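Local coordinates for endoglycosidase (Bacteroides thetaiotaomicron, PDB 6Q64), which probably hydrolyses glycosidic bonds within complex N-glycans, acting as an endoglycosidase of glycoside hydrolase family 18, at residues Asp238-Glu243 with Asp249-Gln254; Tyr266-Pro271 with Thr280-Glu285. The protein carries 1 engineered substitution. One frame throughout, in Å; residues are numbered along the deposited sequence.

Contact 1 of 2, residues Asp238-Glu243 with Asp249-Gln254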
ATOM      1  N   ASP A 238      -6.709  10.791   6.676  1.00 70.05           N
ATOM      2  CA  ASP A 238      -7.377  11.441   7.846  1.00 75.66           C
ATOM      3  C   ASP A 238      -8.574  12.311   7.379  1.00 78.28           C
ATOM      4  O   ASP A 238      -9.468  12.537   8.177  1.00 80.61           O
ATOM      5  CB  ASP A 238      -6.361  12.208   8.706  1.00 75.10           C
ATOM      6  CG  ASP A 238      -5.469  13.131   7.896  1.00 80.42           C
ATOM      7  OD1 ASP A 238      -4.659  12.610   7.101  1.00 86.65           O
ATOM      8  OD2 ASP A 238      -5.634  14.360   8.001  1.00 88.22           O
ATOM      9  N   LEU A 239      -8.627  12.725   6.113  1.00 78.16           N
ATOM     10  CA  LEU A 239      -9.739  13.502   5.516  1.00 76.28           C
ATOM     11  C   LEU A 239     -10.924  12.591   5.193  1.00 76.53           C
ATOM     12  O   LEU A 239     -11.962  13.101   4.746  1.00 81.11           O
ATOM     13  CB  LEU A 239      -9.226  14.162   4.237  1.00 74.71           C
ATOM     14  CG  LEU A 239      -8.122  15.182   4.480  1.00 75.72           C
ATOM     15  CD1 LEU A 239      -7.535  15.699   3.174  1.00 77.82           C
ATOM     16  CD2 LEU A 239      -8.673  16.317   5.306  1.00 76.60           C
ATOM     17  N   LEU A 240     -10.790  11.288   5.348  1.00 70.24           N
ATOM     18  CA  LEU A 240     -11.968  10.414   5.167  1.00 74.13           C
ATOM     19  C   LEU A 240     -13.000  10.720   6.280  1.00 73.95           C
ATOM     20  O   LEU A 240     -12.622  10.811   7.457  1.00 71.42           O
ATOM     21  CB  LEU A 240     -11.532   8.939   5.139  1.00 72.86           C
ATOM     22  CG  LEU A 240     -10.827   8.469   3.861  1.00 73.32           C
ATOM     23  CD1 LEU A 240     -10.152   7.121   4.069  1.00 73.19           C
ATOM     24  CD2 LEU A 240     -11.775   8.365   2.677  1.00 72.66           C
ATOM     25  N   SER A 241     -14.277  10.883   5.919  1.00 73.50           N
ATOM     26  CA  SER A 241     -15.397  10.835   6.889  1.00 71.87           C
ATOM     27  C   SER A 241     -15.446   9.445   7.522  1.00 70.42           C
ATOM     28  O   SER A 241     -14.983   8.514   6.906  1.00 70.72           O
ATOM     29  CB  SER A 241     -16.696  11.162   6.245  1.00 74.02           C
ATOM     30  OG  SER A 241     -17.127  10.106   5.396  1.00 75.01           O
ATOM     31  N   THR A 242     -16.002   9.336   8.722  1.00 72.24           N
ATOM     32  CA  THR A 242     -16.198   8.067   9.459  1.00 71.36           C
ATOM     33  C   THR A 242     -16.803   7.054   8.476  1.00 73.75           C
ATOM     34  O   THR A 242     -16.264   5.945   8.340  1.00 74.44           O
ATOM     35  CB  THR A 242     -17.046   8.298  10.725  1.00 68.56           C
ATOM     36  OG1 THR A 242     -16.540   9.329  11.571  1.00 65.55           O
ATOM     37  CG2 THR A 242     -17.109   7.096  11.631  1.00 70.02           C
ATOM     38  N   GLU A 243     -17.891   7.422   7.812  1.00 77.76           N
ATOM     39  CA  GLU A 243     -18.678   6.468   6.994  1.00 78.20           C
ATOM     40  C   GLU A 243     -17.856   6.070   5.781  1.00 75.81           C
ATOM     41  O   GLU A 243     -17.867   4.883   5.435  1.00 76.93           O
ATOM     42  CB  GLU A 243     -20.012   7.058   6.533  1.00 81.93           C
ATOM     43  CG  GLU A 243     -21.105   6.940   7.568  1.00 87.89           C
ATOM     44  CD  GLU A 243     -21.180   5.567   8.208  1.00 91.00           C
ATOM     45  OE1 GLU A 243     -21.399   4.586   7.429  1.00 87.27           O
ATOM     46  OE2 GLU A 243     -20.975   5.483   9.468  1.00 84.11           O
ATOM     47  N   ASP A 249      -9.728   0.176   2.909  1.00 71.77           N
ATOM     48  CA  ASP A 249      -9.274  -1.008   3.664  1.00 65.63           C
ATOM     49  C   ASP A 249      -8.079  -0.617   4.539  1.00 62.55           C
ATOM     50  O   ASP A 249      -7.901  -1.276   5.598  1.00 62.67           O
ATOM     51  CB  ASP A 249      -9.034  -2.158   2.688  1.00 70.78           C
ATOM     52  CG  ASP A 249     -10.291  -2.574   1.947  1.00 74.52           C
ATOM     53  OD1 ASP A 249     -11.264  -2.942   2.629  1.00 75.00           O
ATOM     54  OD2 ASP A 249     -10.293  -2.499   0.697  1.00 78.80           O
ATOM     55  N   HIS A 250      -7.283   0.388   4.159  1.00 57.45           N
ATOM     56  CA  HIS A 250      -6.134   0.839   5.001  1.00 57.85           C
ATOM     57  C   HIS A 250      -5.885   2.332   4.834  1.00 60.28           C
ATOM     58  O   HIS A 250      -6.074   2.865   3.722  1.00 61.62           O
ATOM     59  CB  HIS A 250      -4.797   0.163   4.655  1.00 60.90           C
ATOM     60  CG  HIS A 250      -4.716  -1.253   5.090  1.00 60.38           C
ATOM     61  ND1 HIS A 250      -5.030  -2.280   4.246  1.00 64.11           N
ATOM     62  CD2 HIS A 250      -4.427  -1.812   6.282  1.00 60.27           C
ATOM     63  CE1 HIS A 250      -4.931  -3.433   4.894  1.00 65.22           C
ATOM     64  NE2 HIS A 250      -4.575  -3.171   6.148  1.00 62.64           N
ATOM     65  N   TYR A 251      -5.431   2.943   5.920  1.00 60.54           N
ATOM     66  CA  TYR A 251      -5.035   4.363   6.005  1.00 63.23           C
ATOM     67  C   TYR A 251      -3.512   4.359   6.044  1.00 63.58           C
ATOM     68  O   TYR A 251      -2.952   3.836   7.026  1.00 65.45           O
ATOM     69  CB  TYR A 251      -5.685   5.003   7.238  1.00 63.39           C
ATOM     70  CG  TYR A 251      -7.109   4.568   7.520  1.00 63.57           C
ATOM     71  CD1 TYR A 251      -8.059   4.539   6.523  1.00 69.32           C
ATOM     72  CD2 TYR A 251      -7.513   4.174   8.774  1.00 63.10           C
ATOM     73  CE1 TYR A 251      -9.351   4.101   6.758  1.00 70.66           C
ATOM     74  CE2 TYR A 251      -8.801   3.735   9.026  1.00 65.47           C
ATOM     75  CZ  TYR A 251      -9.735   3.713   8.021  1.00 65.33           C
ATOM     76  OH  TYR A 251     -11.019   3.310   8.242  1.00 65.04           O
ATOM     77  N   ILE A 252      -2.855   4.854   5.001  1.00 63.78           N
ATOM     78  CA  ILE A 252      -1.379   4.671   4.864  1.00 65.93           C
ATOM     79  C   ILE A 252      -0.729   6.030   4.987  1.00 63.16           C
ATOM     80  O   ILE A 252      -1.051   6.932   4.165  1.00 68.00           O
ATOM     81  CB  ILE A 252      -0.985   3.987   3.538  1.00 67.84           C
ATOM     82  CG1 ILE A 252      -1.827   2.735   3.278  1.00 71.60           C
ATOM     83  CG2 ILE A 252       0.498   3.690   3.529  1.00 62.78           C
ATOM     84  CD1 ILE A 252      -1.377   1.944   2.078  1.00 74.28           C
ATOM     85  N   TYR A 253       0.141   6.169   5.967  1.00 60.23           N
ATOM     86  CA  TYR A 253       0.790   7.462   6.248  1.00 66.40           C
ATOM     87  C   TYR A 253       2.276   7.350   5.915  1.00 68.52           C
ATOM     88  O   TYR A 253       2.912   6.333   6.175  1.00 67.45           O
ATOM     89  CB  TYR A 253       0.552   7.916   7.691  1.00 68.66           C
ATOM     90  CG  TYR A 253      -0.891   8.056   8.129  1.00 68.38           C
ATOM     91  CD1 TYR A 253      -1.636   6.955   8.481  1.00 69.88           C
ATOM     92  CD2 TYR A 253      -1.495   9.286   8.261  1.00 67.60           C
ATOM     93  CE1 TYR A 253      -2.940   7.078   8.923  1.00 75.65           C
ATOM     94  CE2 TYR A 253      -2.804   9.424   8.676  1.00 69.41           C
ATOM     95  CZ  TYR A 253      -3.532   8.317   9.025  1.00 72.29           C
ATOM     96  OH  TYR A 253      -4.807   8.408   9.506  1.00 77.07           O
ATOM     97  N   GLN A 254       2.774   8.425   5.321  1.00 71.27           N
ATOM     98  CA  GLN A 254       4.192   8.737   5.138  1.00 69.62           C
ATOM     99  C   GLN A 254       4.726   9.300   6.447  1.00 68.79           C
ATOM    100  O   GLN A 254       4.854  10.501   6.529  1.00 77.81           O
ATOM    101  CB  GLN A 254       4.326   9.755   4.010  1.00 72.59           C
ATOM    102  CG  GLN A 254       4.220   9.150   2.629  1.00 77.00           C
ATOM    103  CD  GLN A 254       2.834   9.146   2.046  1.00 80.11           C
ATOM    104  OE1 GLN A 254       2.374  10.130   1.474  1.00 93.74           O
ATOM    105  NE2 GLN A 254       2.196   7.997   2.099  1.00 80.35           N
TER

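Contact 2 of 2, residues Tyr266-Pro271 with Thr280-Glu285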
ATOM      1  N   TYR A 266       0.596  11.105  17.141  1.00 63.78           N
ATOM      2  CA  TYR A 266      -0.194  12.348  16.936  1.00 68.29           C
ATOM      3  C   TYR A 266      -0.673  12.399  15.490  1.00 65.34           C
ATOM      4  O   TYR A 266      -1.793  12.854  15.222  1.00 73.94           O
ATOM      5  CB  TYR A 266       0.562  13.613  17.319  1.00 71.07           C
ATOM      6  CG  TYR A 266      -0.181  14.860  16.926  1.00 78.04           C
ATOM      7  CD1 TYR A 266      -0.160  15.294  15.610  1.00 86.88           C
ATOM      8  CD2 TYR A 266      -0.906  15.598  17.842  1.00 82.62           C
ATOM      9  CE1 TYR A 266      -0.816  16.442  15.203  1.00 90.23           C
ATOM     10  CE2 TYR A 266      -1.562  16.760  17.458  1.00 91.92           C
ATOM     11  CZ  TYR A 266      -1.523  17.182  16.133  1.00 95.99           C
ATOM     12  OH  TYR A 266      -2.187  18.301  15.707  1.00100.69           O
ATOM     13  N   LYS A 267       0.160  11.929  14.577  1.00 66.78           N
ATOM     14  CA  LYS A 267      -0.102  12.009  13.121  1.00 66.57           C
ATOM     15  C   LYS A 267      -1.251  11.075  12.734  1.00 62.34           C
ATOM     16  O   LYS A 267      -2.000  11.454  11.811  1.00 62.68           O
ATOM     17  CB  LYS A 267       1.150  11.648  12.325  1.00 70.07           C
ATOM     18  CG  LYS A 267       0.889  11.423  10.843  1.00 75.19           C
ATOM     19  CD  LYS A 267       2.162  11.349  10.031  1.00 80.81           C
ATOM     20  CE  LYS A 267       2.096  12.139   8.751  1.00 81.34           C
ATOM     21  NZ  LYS A 267       3.420  12.689   8.417  1.00 84.61           N
ATOM     22  N   ILE A 268      -1.357   9.894  13.350  1.00 58.49           N
ATOM     23  CA  ILE A 268      -2.269   8.823  12.854  1.00 63.50           C
ATOM     24  C   ILE A 268      -3.466   8.648  13.788  1.00 65.97           C
ATOM     25  O   ILE A 268      -4.392   7.923  13.391  1.00 70.15           O
ATOM     26  CB  ILE A 268      -1.535   7.480  12.658  1.00 64.03           C
ATOM     27  CG1 ILE A 268      -0.984   6.924  13.960  1.00 64.57           C
ATOM     28  CG2 ILE A 268      -0.433   7.599  11.630  1.00 67.15           C
ATOM     29  CD1 ILE A 268      -0.613   5.490  13.865  1.00 64.66           C
ATOM     30  N   ASN A 269      -3.421   9.245  14.979  1.00 70.84           N
ATOM     31  CA  ASN A 269      -4.522   9.225  15.976  1.00 67.98           C
ATOM     32  C   ASN A 269      -5.679  10.093  15.492  1.00 67.66           C
ATOM     33  O   ASN A 269      -5.628  11.315  15.718  1.00 71.64           O
ATOM     34  CB  ASN A 269      -4.087   9.753  17.334  1.00 69.40           C
ATOM     35  CG  ASN A 269      -5.110   9.397  18.378  1.00 65.90           C
ATOM     36  OD1 ASN A 269      -6.266   9.251  18.066  1.00 75.14           O
ATOM     37  ND2 ASN A 269      -4.690   9.197  19.601  1.00 67.51           N
ATOM     38  N   LYS A 270      -6.663   9.433  14.891  1.00 64.04           N
ATOM     39  CA  LYS A 270      -7.800   9.979  14.112  1.00 65.93           C
ATOM     40  C   LYS A 270      -9.015   9.095  14.391  1.00 72.15           C
ATOM     41  O   LYS A 270      -9.348   8.176  13.625  1.00 67.23           O
ATOM     42  CB  LYS A 270      -7.467   9.972  12.620  1.00 61.51           C
ATOM     43  CG  LYS A 270      -6.183  10.683  12.262  1.00 61.36           C
ATOM     44  CD  LYS A 270      -6.235  12.151  12.565  1.00 64.26           C
ATOM     45  CE  LYS A 270      -4.874  12.802  12.611  1.00 68.04           C
ATOM     46  NZ  LYS A 270      -4.947  14.276  12.557  1.00 70.10           N
ATOM     47  N   PRO A 271      -9.664   9.295  15.557  1.00 75.10           N
ATOM     48  CA  PRO A 271     -10.805   8.467  15.925  1.00 73.74           C
ATOM     49  C   PRO A 271     -12.017   8.731  15.010  1.00 68.54           C
ATOM     50  O   PRO A 271     -12.879   7.909  14.997  1.00 70.46           O
ATOM     51  CB  PRO A 271     -10.984   8.792  17.408  1.00 73.46           C
ATOM     52  CG  PRO A 271     -10.469  10.208  17.532  1.00 71.70           C
ATOM     53  CD  PRO A 271      -9.289  10.264  16.601  1.00 73.75           C
ATOM     54  N   THR A 280      -4.391   1.173  10.106  1.00 63.20           N
ATOM     55  CA  THR A 280      -3.375   2.200   9.807  1.00 64.43           C
ATOM     56  C   THR A 280      -2.041   1.504   9.495  1.00 65.61           C
ATOM     57  O   THR A 280      -1.629   0.558  10.212  1.00 63.88           O
ATOM     58  CB  THR A 280      -3.292   3.237  10.925  1.00 62.00           C
ATOM     59  OG1 THR A 280      -4.526   3.955  10.990  1.00 65.44           O
ATOM     60  CG2 THR A 280      -2.172   4.206  10.658  1.00 63.56           C
ATOM     61  N   ILE A 281      -1.390   1.953   8.434  1.00 64.84           N
ATOM     62  CA  ILE A 281      -0.025   1.508   8.046  1.00 63.88           C
ATOM     63  C   ILE A 281       0.883   2.731   8.123  1.00 61.92           C
ATOM     64  O   ILE A 281       0.503   3.773   7.567  1.00 65.19           O
ATOM     65  CB  ILE A 281      -0.044   0.833   6.658  1.00 64.72           C
ATOM     66  CG1 ILE A 281      -0.521  -0.614   6.769  1.00 65.49           C
ATOM     67  CG2 ILE A 281       1.319   0.867   6.018  1.00 67.64           C
ATOM     68  CD1 ILE A 281      -1.161  -1.140   5.521  1.00 65.53           C
ATOM     69  N   ILE A 282       2.020   2.615   8.804  1.00 60.87           N
ATOM     70  CA  ILE A 282       3.005   3.726   8.861  1.00 63.16           C
ATOM     71  C   ILE A 282       4.256   3.280   8.110  1.00 69.81           C
ATOM     72  O   ILE A 282       4.648   2.108   8.214  1.00 68.84           O
ATOM     73  CB  ILE A 282       3.289   4.154  10.299  1.00 64.63           C
ATOM     74  CG1 ILE A 282       3.266   2.977  11.281  1.00 63.93           C
ATOM     75  CG2 ILE A 282       2.283   5.214  10.681  1.00 72.27           C
ATOM     76  CD1 ILE A 282       3.768   3.326  12.680  1.00 61.70           C
ATOM     77  N   THR A 283       4.812   4.201   7.335  1.00 70.83           N
ATOM     78  CA  THR A 283       5.851   3.920   6.336  1.00 67.75           C
ATOM     79  C   THR A 283       7.027   4.850   6.567  1.00 71.23           C
ATOM     80  O   THR A 283       6.868   6.019   7.014  1.00 66.48           O
ATOM     81  CB  THR A 283       5.331   4.055   4.904  1.00 71.39           C
ATOM     82  OG1 THR A 283       5.086   5.437   4.604  1.00 68.30           O
ATOM     83  CG2 THR A 283       4.098   3.203   4.693  1.00 71.15           C
ATOM     84  N   VAL A 284       8.175   4.313   6.216  1.00 76.14           N
ATOM     85  CA  VAL A 284       9.464   5.012   6.358  1.00 80.27           C
ATOM     86  C   VAL A 284      10.096   5.199   4.962  1.00 74.90           C
ATOM     87  O   VAL A 284       9.580   4.609   3.964  1.00 67.65           O
ATOM     88  CB  VAL A 284      10.279   4.223   7.386  1.00 84.05           C
ATOM     89  CG1 VAL A 284      10.778   2.915   6.811  1.00 84.51           C
ATOM     90  CG2 VAL A 284      11.407   5.078   7.923  1.00 94.96           C
ATOM     91  N   GLU A 285      11.092   6.087   4.859  1.00 75.91           N
ATOM     92  CA  GLU A 285      11.568   6.622   3.550  1.00 81.95           C
ATOM     93  C   GLU A 285      12.916   5.974   3.220  1.00 80.64           C
ATOM     94  O   GLU A 285      13.929   6.302   3.872  1.00 81.77           O
ATOM     95  CB  GLU A 285      11.499   8.151   3.587  1.00 84.97           C
ATOM     96  CG  GLU A 285      12.459   8.918   2.704  1.00 95.29           C
ATOM     97  CD  GLU A 285      12.744   8.432   1.300  1.00100.20           C
ATOM     98  OE1 GLU A 285      12.137   8.981   0.335  1.00 98.20           O
ATOM     99  OE2 GLU A 285      13.633   7.562   1.182  1.00106.90           O
TER

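Contact 1 of 2, residues Asp238-Glu243 with Asp249-Gln254
D238 and L240 bring the segment 238-243 alongside strand 251-254 without pairing with its backbone, the nearest pair of CA atoms, D238 CA and Y251 CA, being 7.7 Å apart. The gap is filled by side chains: two tyrosines on one side of the strand, Y251 and Y253, meet L240 and D238. L240 presents a single methyl to Y251: its CD1 lies 4.1 Å from both CD1 and CE1 of the ring, meeting that side of the tyrosine at a slant. This is an apolar touch between two buried residues. The phenol oxygen beyond it is firmly placed, because Y251 OH is hydrogen-bonded to K279 NZ and to the carbonyl oxygens of D274 and S245. These partners fix the far end of the ring against which L240 rests.

Y253 meets D238 instead. CG of D238 is set between its own backbone N and carbonyl carbon (chi1 50°), and OD1 comes 4.0 Å from Y253 CE2, with carboxylate and ring planes 25° apart. The phenol oxygen ends near the aspartate backbone, Y253 OH being 4.2 Å from D238 N, too far for a hydrogen bond. H250 and I252, which alternate with the tyrosines, turn toward strand 72-76. The arrangement belongs to a beta-alpha-beta unit, strand 230-235, helix 242-245 and strand 251-254, in which the connection packs on the outer face of the TIM barrel of family 18.

Contact 2 of 2, residues Tyr266-Pro271 with Thr280-Glu285
T280 OG1 is hydrogen-bonded to the carbonyl oxygen of W276, just ahead of the strand, and this leaves the methyl branch of T280 to pack on I268. With chi1 at -65°, OG1 stands opposite the carbonyl carbon while CG2 is trans to the backbone N, so the two branches serve different partners. The methyl settles against the body of the isoleucine: T280 CG2 is 3.8 Å from I268 CD1, and 3.9 Å from I268 CB. It is similarly near I268 CG2. One threonine methyl therefore touches several carbons of a single branched side chain.

The second apolar touch is between gamma methyls, I268 CG2 lying 3.7 Å from I282 CG2, with the two isoleucine side chains crossing at about a right angle. I268 has CG1 between its backbone N and carbonyl carbon (chi1 63°), which puts CG2 beside the backbone N. CD1 meets T280, while CG2 touches both T280 and I282. All three side chains are buried, and they carry nearly all of the 135 Å² shared by the segments. The backbones stay apart, with I268 CA 7.4 Å from T280 CA.

I268 closes helix 261-268, and N269 is the first residue to leave helical geometry. Around this apolar patch, I268 also packs on I327 and Y253, and I282 on Y316 of helix 311-317. I281 and T283 instead meet F74 of strand 72-76, so the helix end covers the other face of strand 280-285, which runs parallel between strands 251-254 and 329-333.

How the contacts relate
Contacts 1 and 2 follow one another along the chain, their centres about 9 Å apart, on neighbouring parallel strands of one barrel. The strands are joined directly: Y251 O and I281 N lie 2.8 Å apart, a probable hydrogen bond, and T283 OG1 is 2.8 Å from Y253 O. Y253 links the two outer layers, since D238 approaches CE2 while, diagonally across the ring, CD1 lies 3.4 Å from I268 CG2. Inside the barrel, H250 CD2 packs 3.4 Å from I281 CD1. Strand 230-235 separates contact 1 from strand 184-189, which carries most of the DxxDxDxE signature of family 18, its last acid engineered to glutamine. The touching side chains lie outside the strands, consistent with barrel-wall packing.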